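NBS-LRR class disease resistance protein (Oryza sativa subsp. japonica, PDB 6FU9) probably acts as a plant intracellular immune receptor, the fragment here having a ferredoxin-like fold and being probably an integrated heavy-metal-associated domain that recognises a pathogen effector. Local coordinates at residues M25-S30 / R64-P69; N58-L63 / G68-L73. One frame throughout, in Å; residues are numbered along the deposited sequence.

Contact 1: residues M25-S30 / R64-P69; sequences MSLVAS and RKKVGP
The CD1 methyl of Leu27 lies against the aliphatic stem of Lys66, with its shortest approach, 3.4 Å, to Lys66 CD, which is close for two carbons. The same methyl is 3.8 Å from Lys66 CB and 4.2 Å from Lys66 CG, so it meets the stem at several carbons as the two side chains cross obliquely. More loosely, Leu27 CD1 is 4.3 Å from Val67 CG2, one of the two valine methyls. The torsions of Leu27 account for its reach. CG stands anti to the backbone N (chi1 -176°), and chi2 of 161° extends CD1 away from CA, which bridges backbones whose nearest CA atoms, Leu27 and Lys66, are 8.5 Å apart. Lys66 runs extended as far as CE and turns only about CD-CE (chi4 -71°), leaving NZ 5.7 Å from Leu27 CD1. In the next shell, Leu27 also packs on Leu59, Ala62 and Leu63 of helix 56-66, while Val67 reaches back to Lys23 and Ala24 of helix 18-29. Thr31 OG1 is hydrogen-bonded to Leu27 O. The two helices pack side by side on one face of the sheet of the ferredoxin-like fold, and their seam here, at the protein surface, is nonpolar: methyl and methylene groups make the contact, and the ammonium group is kept off the leucine, consistent with its remaining hydrated.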
ATOM      1  N   MET A  25       5.074  -8.402  11.992  1.00 20.40           N
ATOM      2  CA  MET A  25       4.085  -7.583  12.663  1.00 20.56           C
ATOM      3  C   MET A  25       4.584  -7.203  14.070  1.00 21.01           C
ATOM      4  O   MET A  25       4.367  -6.070  14.514  1.00 19.75           O
ATOM      5  CB  MET A  25       2.632  -8.151  12.582  1.00 27.36           C
ATOM      6  CG  MET A  25       1.691  -7.808  11.273  1.00 22.34           C
ATOM      7  SD  MET A  25       0.172  -8.605  11.501  1.00 42.80           S
ATOM      8  CE  MET A  25       0.617 -10.342  11.694  1.00 45.65           C
ATOM      9  N   SER A  26       5.258  -8.109  14.770  1.00 20.26           N
ATOM     10  CA  SER A  26       5.767  -7.826  16.085  0.50 20.12           C
ATOM     11  C   SER A  26       6.855  -6.731  16.065  1.00 18.31           C
ATOM     12  O   SER A  26       6.866  -5.829  16.904  1.00 19.31           O
ATOM     13  CB  SER A  26       6.308  -9.113  16.694  0.50 24.59           C
ATOM     14  OG  SER A  26       6.655  -8.848  18.012  0.50 27.07           O
ATOM     15  N   LEU A  27       7.774  -6.862  15.135  1.00 16.51           N
ATOM     16  CA  LEU A  27       8.845  -5.866  14.979  1.00 17.00           C
ATOM     17  C   LEU A  27       8.268  -4.492  14.669  1.00 15.59           C
ATOM     18  O   LEU A  27       8.635  -3.510  15.315  1.00 16.33           O
ATOM     19  CB  LEU A  27       9.804  -6.306  13.887  1.00 18.24           C
ATOM     20  CG  LEU A  27      11.043  -5.467  13.630  1.00 18.83           C
ATOM     21  CD1 LEU A  27      12.016  -6.381  12.863  1.00 22.94           C
ATOM     22  CD2 LEU A  27      10.750  -4.266  12.828  1.00 22.40           C
ATOM     23  N   VAL A  28       7.337  -4.434  13.755  1.00 15.13           N
ATOM     24  CA  VAL A  28       6.742  -3.153  13.412  1.00 14.59           C
ATOM     25  C   VAL A  28       5.972  -2.586  14.549  1.00 15.79           C
ATOM     26  O   VAL A  28       6.098  -1.372  14.872  1.00 16.19           O
ATOM     27  CB  VAL A  28       5.893  -3.286  12.129  1.00 15.25           C
ATOM     28  CG1 VAL A  28       5.206  -1.959  11.804  1.00 15.22           C
ATOM     29  CG2 VAL A  28       6.700  -3.706  10.953  1.00 16.87           C
ATOM     30  N   ALA A  29       5.166  -3.374  15.234  1.00 16.53           N
ATOM     31  CA  ALA A  29       4.390  -2.887  16.351  1.00 17.91           C
ATOM     32  C   ALA A  29       5.246  -2.362  17.514  1.00 18.17           C
ATOM     33  O   ALA A  29       4.777  -1.546  18.297  1.00 20.39           O
ATOM     34  CB  ALA A  29       3.394  -3.949  16.791  1.00 20.82           C
ATOM     35  N   SER A  30       6.455  -2.862  17.610  1.00 17.73           N
ATOM     36  CA  SER A  30       7.353  -2.379  18.656  0.50 18.60           C
ATOM     37  C   SER A  30       8.166  -1.145  18.277  1.00 16.36           C
ATOM     38  O   SER A  30       8.930  -0.668  19.075  1.00 19.38           O
ATOM     39  CB  SER A  30       8.292  -3.471  19.181  0.50 21.11           C
ATOM     40  OG  SER A  30       7.681  -4.096  20.310  0.50 29.40           O
ATOM     41  N   ARG A  64      14.963  -5.736   7.136  1.00 16.24           N
ATOM     42  CA  ARG A  64      15.906  -6.450   6.301  1.00 16.56           C
ATOM     43  C   ARG A  64      16.774  -7.390   7.126  1.00 18.41           C
ATOM     44  O   ARG A  64      17.153  -8.443   6.618  1.00 20.62           O
ATOM     45  CB  ARG A  64      16.737  -5.403   5.528  1.00 17.59           C
ATOM     46  CG  ARG A  64      15.944  -4.806   4.398  1.00 17.40           C
ATOM     47  CD  ARG A  64      16.655  -3.653   3.744  1.00 20.13           C
ATOM     48  NE  ARG A  64      15.826  -3.129   2.655  1.00 19.74           N
ATOM     49  CZ  ARG A  64      15.967  -1.914   2.094  1.00 22.33           C
ATOM     50  NH1 ARG A  64      16.810  -1.016   2.610  1.00 27.35           N
ATOM     51  NH2 ARG A  64      15.192  -1.564   1.095  1.00 22.29           N
ATOM     52  N   LYS A  65      17.115  -7.025   8.358  1.00 17.10           N
ATOM     53  CA  LYS A  65      17.962  -7.878   9.208  1.00 19.12           C
ATOM     54  C   LYS A  65      17.204  -9.042   9.797  1.00 21.47           C
ATOM     55  O   LYS A  65      17.778 -10.121   9.946  1.00 21.79           O
ATOM     56  CB  LYS A  65      18.602  -7.044  10.344  1.00 21.65           C
ATOM     57  CG  LYS A  65      19.681  -6.094   9.825  1.00 23.73           C
ATOM     58  CD  LYS A  65      20.471  -5.352  10.912  1.00 31.15           C
ATOM     59  CE  LYS A  65      19.634  -4.376  11.654  1.00 29.01           C
ATOM     60  NZ  LYS A  65      20.538  -3.581  12.534  1.00 22.54           N
ATOM     61  N   LYS A  66      15.909  -8.854  10.080  1.00 19.76           N
ATOM     62  CA  LYS A  66      15.177  -9.811  10.884  1.00 21.13           C
ATOM     63  C   LYS A  66      14.091 -10.547  10.147  1.00 21.02           C
ATOM     64  O   LYS A  66      13.684 -11.646  10.593  1.00 23.96           O
ATOM     65  CB  LYS A  66      14.602  -9.081  12.105  1.00 26.69           C
ATOM     66  CG  LYS A  66      15.662  -8.461  13.002  1.00 32.57           C
ATOM     67  CD  LYS A  66      15.039  -7.536  14.036  1.00 42.30           C
ATOM     68  CE  LYS A  66      16.027  -7.165  15.125  1.00 56.02           C
ATOM     69  NZ  LYS A  66      16.301  -8.332  16.011  1.00 61.21           N
ATOM     70  N   VAL A  67      13.552 -10.011   9.080  1.00 20.03           N
ATOM     71  CA  VAL A  67      12.377 -10.609   8.418  1.00 20.75           C
ATOM     72  C   VAL A  67      12.633 -11.026   7.004  1.00 19.65           C
ATOM     73  O   VAL A  67      12.278 -12.156   6.654  1.00 21.66           O
ATOM     74  CB  VAL A  67      11.181  -9.628   8.456  1.00 21.79           C
ATOM     75  CG1 VAL A  67       9.971 -10.184   7.700  1.00 25.36           C
ATOM     76  CG2 VAL A  67      10.814  -9.247   9.894  1.00 22.00           C
ATOM     77  N   GLY A  68      13.217 -10.181   6.159  1.00 19.32           N
ATOM     78  CA  GLY A  68      13.430 -10.545   4.763  1.00 20.17           C
ATOM     79  C   GLY A  68      13.727  -9.321   3.946  1.00 17.33           C
ATOM     80  O   GLY A  68      13.820  -8.226   4.528  1.00 17.57           O
ATOM     81  N   PRO A  69      13.815  -9.461   2.634  1.00 18.67           N
ATOM     82  CA  PRO A  69      14.285  -8.387   1.773  1.00 18.10           C
ATOM     83  C   PRO A  69      13.225  -7.299   1.495  1.00 17.87           C
ATOM     84  O   PRO A  69      12.670  -7.153   0.400  1.00 20.81           O
ATOM     85  CB  PRO A  69      14.675  -9.107   0.509  1.00 22.28           C
ATOM     86  CG  PRO A  69      13.903 -10.333   0.501  1.00 24.89           C
ATOM     87  CD  PRO A  69      13.730 -10.731   1.909  1.00 24.84           C
TER

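Contact 2: residues N58-L63 / G68-L73; sequences NLVSAL and GPAMFL
Val60, Leu63 and Ala70 bury the most surface here, and Ala70 CB is the point where the other two meet. It lies 4.0 Å from Leu63 CB and 4.2 Å from Val60 CG2, so the small methyl sits against residues three apart on helix 56-66. Val60 CG2, anti to the backbone N, packs on Ala70 and reaches Phe72 CE2 as well, while CG1, held between the backbone N and the carbonyl carbon (chi1 78°), comes within 3.9 Å of Phe72 CE2. CG1 approaches the ring obliquely, and the two side chains cross at about a right angle. Leu63 adds a polar tie through its backbone: Gly68 N donates to Leu63 O over 3.1 Å, nearly straight at 162°. This bond ties the chain leaving the helix to its last turns. An inverse gamma turn follows about Pro69, closed by Ala70 N to Gly68 O at 2.8 Å. Ile13 packs beside both Leu63 and Ala70, and Phe11 of strand 7-12 touches Val60 and meets the Phe72 ring with planes at about 45°. Strand 46-51, helix 56-66 and strand 71-77 form the second beta-alpha-beta unit of the ferredoxin-like fold, with strand 7-12 between the two strands and pairing with Met71 and Leu73; Leu73 also bonds to the backbone of the other protein chain.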
ATOM      1  N   ASN A  58      15.237   3.558   9.758  1.00 24.58           N
ATOM      2  CA  ASN A  58      15.647   2.514  10.683  1.00 22.52           C
ATOM      3  C   ASN A  58      14.695   1.312  10.550  1.00 18.90           C
ATOM      4  O   ASN A  58      15.149   0.187  10.685  1.00 22.82           O
ATOM      5  CB  ASN A  58      15.731   3.046  12.136  1.00 23.79           C
ATOM      6  CG  ASN A  58      17.149   3.490  12.541  1.00 30.26           C
ATOM      7  OD1 ASN A  58      17.364   4.602  13.065  1.00 36.21           O
ATOM      8  ND2 ASN A  58      18.103   2.608  12.363  1.00 32.89           N
ATOM      9  N   LEU A  59      13.421   1.563  10.326  1.00 16.76           N
ATOM     10  CA  LEU A  59      12.478   0.439  10.264  1.00 15.08           C
ATOM     11  C   LEU A  59      12.766  -0.496   9.092  1.00 15.14           C
ATOM     12  O   LEU A  59      12.799  -1.737   9.262  1.00 15.32           O
ATOM     13  CB  LEU A  59      11.058   0.978  10.165  1.00 14.61           C
ATOM     14  CG  LEU A  59       9.977  -0.103  10.048  1.00 14.41           C
ATOM     15  CD1 LEU A  59      10.067  -1.159  11.134  1.00 15.83           C
ATOM     16  CD2 LEU A  59       8.614   0.563  10.030  1.00 15.21           C
ATOM     17  N   VAL A  60      13.046   0.039   7.904  1.00 15.77           N
ATOM     18  CA  VAL A  60      13.389  -0.819   6.813  1.00 15.97           C
ATOM     19  C   VAL A  60      14.663  -1.625   7.044  1.00 17.66           C
ATOM     20  O   VAL A  60      14.750  -2.791   6.666  1.00 17.29           O
ATOM     21  CB  VAL A  60      13.344  -0.110   5.480  1.00 17.32           C
ATOM     22  CG1 VAL A  60      14.595   0.764   5.279  1.00 19.68           C
ATOM     23  CG2 VAL A  60      13.197  -1.094   4.341  1.00 18.90           C
ATOM     24  N   SER A  61      15.653  -1.014   7.680  1.00 17.41           N
ATOM     25  CA  SER A  61      16.870  -1.701   8.026  1.00 19.15           C
ATOM     26  C   SER A  61      16.604  -2.877   8.962  1.00 17.92           C
ATOM     27  O   SER A  61      17.133  -4.009   8.773  1.00 18.81           O
ATOM     28  CB  SER A  61      17.876  -0.673   8.630  1.00 23.19           C
ATOM     29  OG  SER A  61      18.990  -1.331   9.113  1.00 27.22           O
ATOM     30  N   ALA A  62      15.779  -2.635   9.974  1.00 16.97           N
ATOM     31  CA  ALA A  62      15.471  -3.675  10.944  1.00 16.61           C
ATOM     32  C   ALA A  62      14.728  -4.817  10.251  1.00 16.02           C
ATOM     33  O   ALA A  62      15.036  -6.000  10.490  1.00 17.58           O
ATOM     34  CB  ALA A  62      14.646  -3.099  12.092  1.00 17.36           C
ATOM     35  N   LEU A  63      13.795  -4.484   9.370  1.00 15.38           N
ATOM     36  CA  LEU A  63      13.063  -5.540   8.629  1.00 14.71           C
ATOM     37  C   LEU A  63      13.981  -6.349   7.777  1.00 15.96           C
ATOM     38  O   LEU A  63      13.840  -7.620   7.706  1.00 17.07           O
ATOM     39  CB  LEU A  63      11.939  -4.899   7.780  1.00 15.01           C
ATOM     40  CG  LEU A  63      10.757  -4.384   8.570  1.00 15.13           C
ATOM     41  CD1 LEU A  63       9.900  -3.453   7.737  1.00 16.52           C
ATOM     42  CD2 LEU A  63       9.907  -5.488   9.130  1.00 17.01           C
ATOM     43  N   GLY A  68      13.217 -10.181   6.159  1.00 19.32           N
ATOM     44  CA  GLY A  68      13.430 -10.545   4.763  1.00 20.17           C
ATOM     45  C   GLY A  68      13.727  -9.321   3.946  1.00 17.33           C
ATOM     46  O   GLY A  68      13.820  -8.226   4.528  1.00 17.57           O
ATOM     47  N   PRO A  69      13.815  -9.461   2.634  1.00 18.67           N
ATOM     48  CA  PRO A  69      14.285  -8.387   1.773  1.00 18.10           C
ATOM     49  C   PRO A  69      13.225  -7.299   1.495  1.00 17.87           C
ATOM     50  O   PRO A  69      12.670  -7.153   0.400  1.00 20.81           O
ATOM     51  CB  PRO A  69      14.675  -9.107   0.509  1.00 22.28           C
ATOM     52  CG  PRO A  69      13.903 -10.333   0.501  1.00 24.89           C
ATOM     53  CD  PRO A  69      13.730 -10.731   1.909  1.00 24.84           C
ATOM     54  N   ALA A  70      12.929  -6.504   2.496  1.00 18.03           N
ATOM     55  CA  ALA A  70      11.916  -5.497   2.432  1.00 16.24           C
ATOM     56  C   ALA A  70      12.234  -4.382   1.439  1.00 16.38           C
ATOM     57  O   ALA A  70      13.367  -3.933   1.371  1.00 18.98           O
ATOM     58  CB  ALA A  70      11.680  -4.947   3.831  1.00 17.70           C
ATOM     59  N   MET A  71      11.203  -3.976   0.693  1.00 15.71           N
ATOM     60  CA  MET A  71      11.271  -2.801  -0.180  1.00 17.26           C
ATOM     61  C   MET A  71      10.099  -1.872   0.127  1.00 15.20           C
ATOM     62  O   MET A  71       8.973  -2.322   0.401  1.00 15.80           O
ATOM     63  CB  MET A  71      11.251  -3.182  -1.640  1.00 21.20           C
ATOM     64  CG  MET A  71      12.439  -4.089  -2.023  1.00 25.43           C
ATOM     65  SD  MET A  71      14.035  -3.203  -2.009  1.00 32.99           S
ATOM     66  CE  MET A  71      13.861  -2.295  -3.556  1.00 37.34           C
ATOM     67  N   PHE A  72      10.318  -0.584  -0.014  1.00 14.86           N
ATOM     68  CA  PHE A  72       9.210   0.353   0.030  1.00 14.12           C
ATOM     69  C   PHE A  72       8.320   0.197  -1.186  1.00 14.64           C
ATOM     70  O   PHE A  72       8.813   0.165  -2.333  1.00 16.66           O
ATOM     71  CB  PHE A  72       9.687   1.799   0.115  1.00 14.57           C
ATOM     72  CG  PHE A  72      10.262   2.222   1.436  1.00 15.65           C
ATOM     73  CD1 PHE A  72       9.464   2.780   2.371  1.00 16.59           C
ATOM     74  CD2 PHE A  72      11.623   2.157   1.687  1.00 16.21           C
ATOM     75  CE1 PHE A  72       9.995   3.267   3.568  1.00 18.67           C
ATOM     76  CE2 PHE A  72      12.146   2.644   2.851  1.00 17.16           C
ATOM     77  CZ  PHE A  72      11.328   3.166   3.826  1.00 18.51           C
ATOM     78  N   LEU A  73       7.007   0.186  -0.978  1.00 13.49           N
ATOM     79  CA  LEU A  73       6.004   0.263  -2.025  1.00 13.48           C
ATOM     80  C   LEU A  73       5.321   1.606  -2.070  1.00 13.26           C
ATOM     81  O   LEU A  73       4.990   2.086  -3.156  1.00 13.38           O
ATOM     82  CB  LEU A  73       4.956  -0.901  -1.865  1.00 13.76           C
ATOM     83  CG  LEU A  73       3.738  -0.876  -2.812  1.00 17.94           C
ATOM     84  CD1 LEU A  73       4.142  -1.014  -4.264  1.00 21.33           C
ATOM     85  CD2 LEU A  73       2.765  -2.020  -2.431  1.00 22.39           C
TER

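Both contacts use helix 56-66 and the chain that leaves it, sharing Gly68 and Pro69, and their centres are about 8 Å apart. Contact 1 is a surface contact, joining the two helices by side-chain carbons alone. Contact 2 is buried and larger, 233 Å² against 100 Å², and joins a helix to the strand that is outermost in this chain's sheet by apolar packing plus a backbone bond. They touch directly: Arg64 NE lies 2.9 Å from Ala70 O, a probable hydrogen bond, and Leu27 CD2 packs 3.6 Å from Leu59 CD1. Together they hold helix 56-66 to helix 18-29 and to the sheet, consistent with a ferredoxin-like fold.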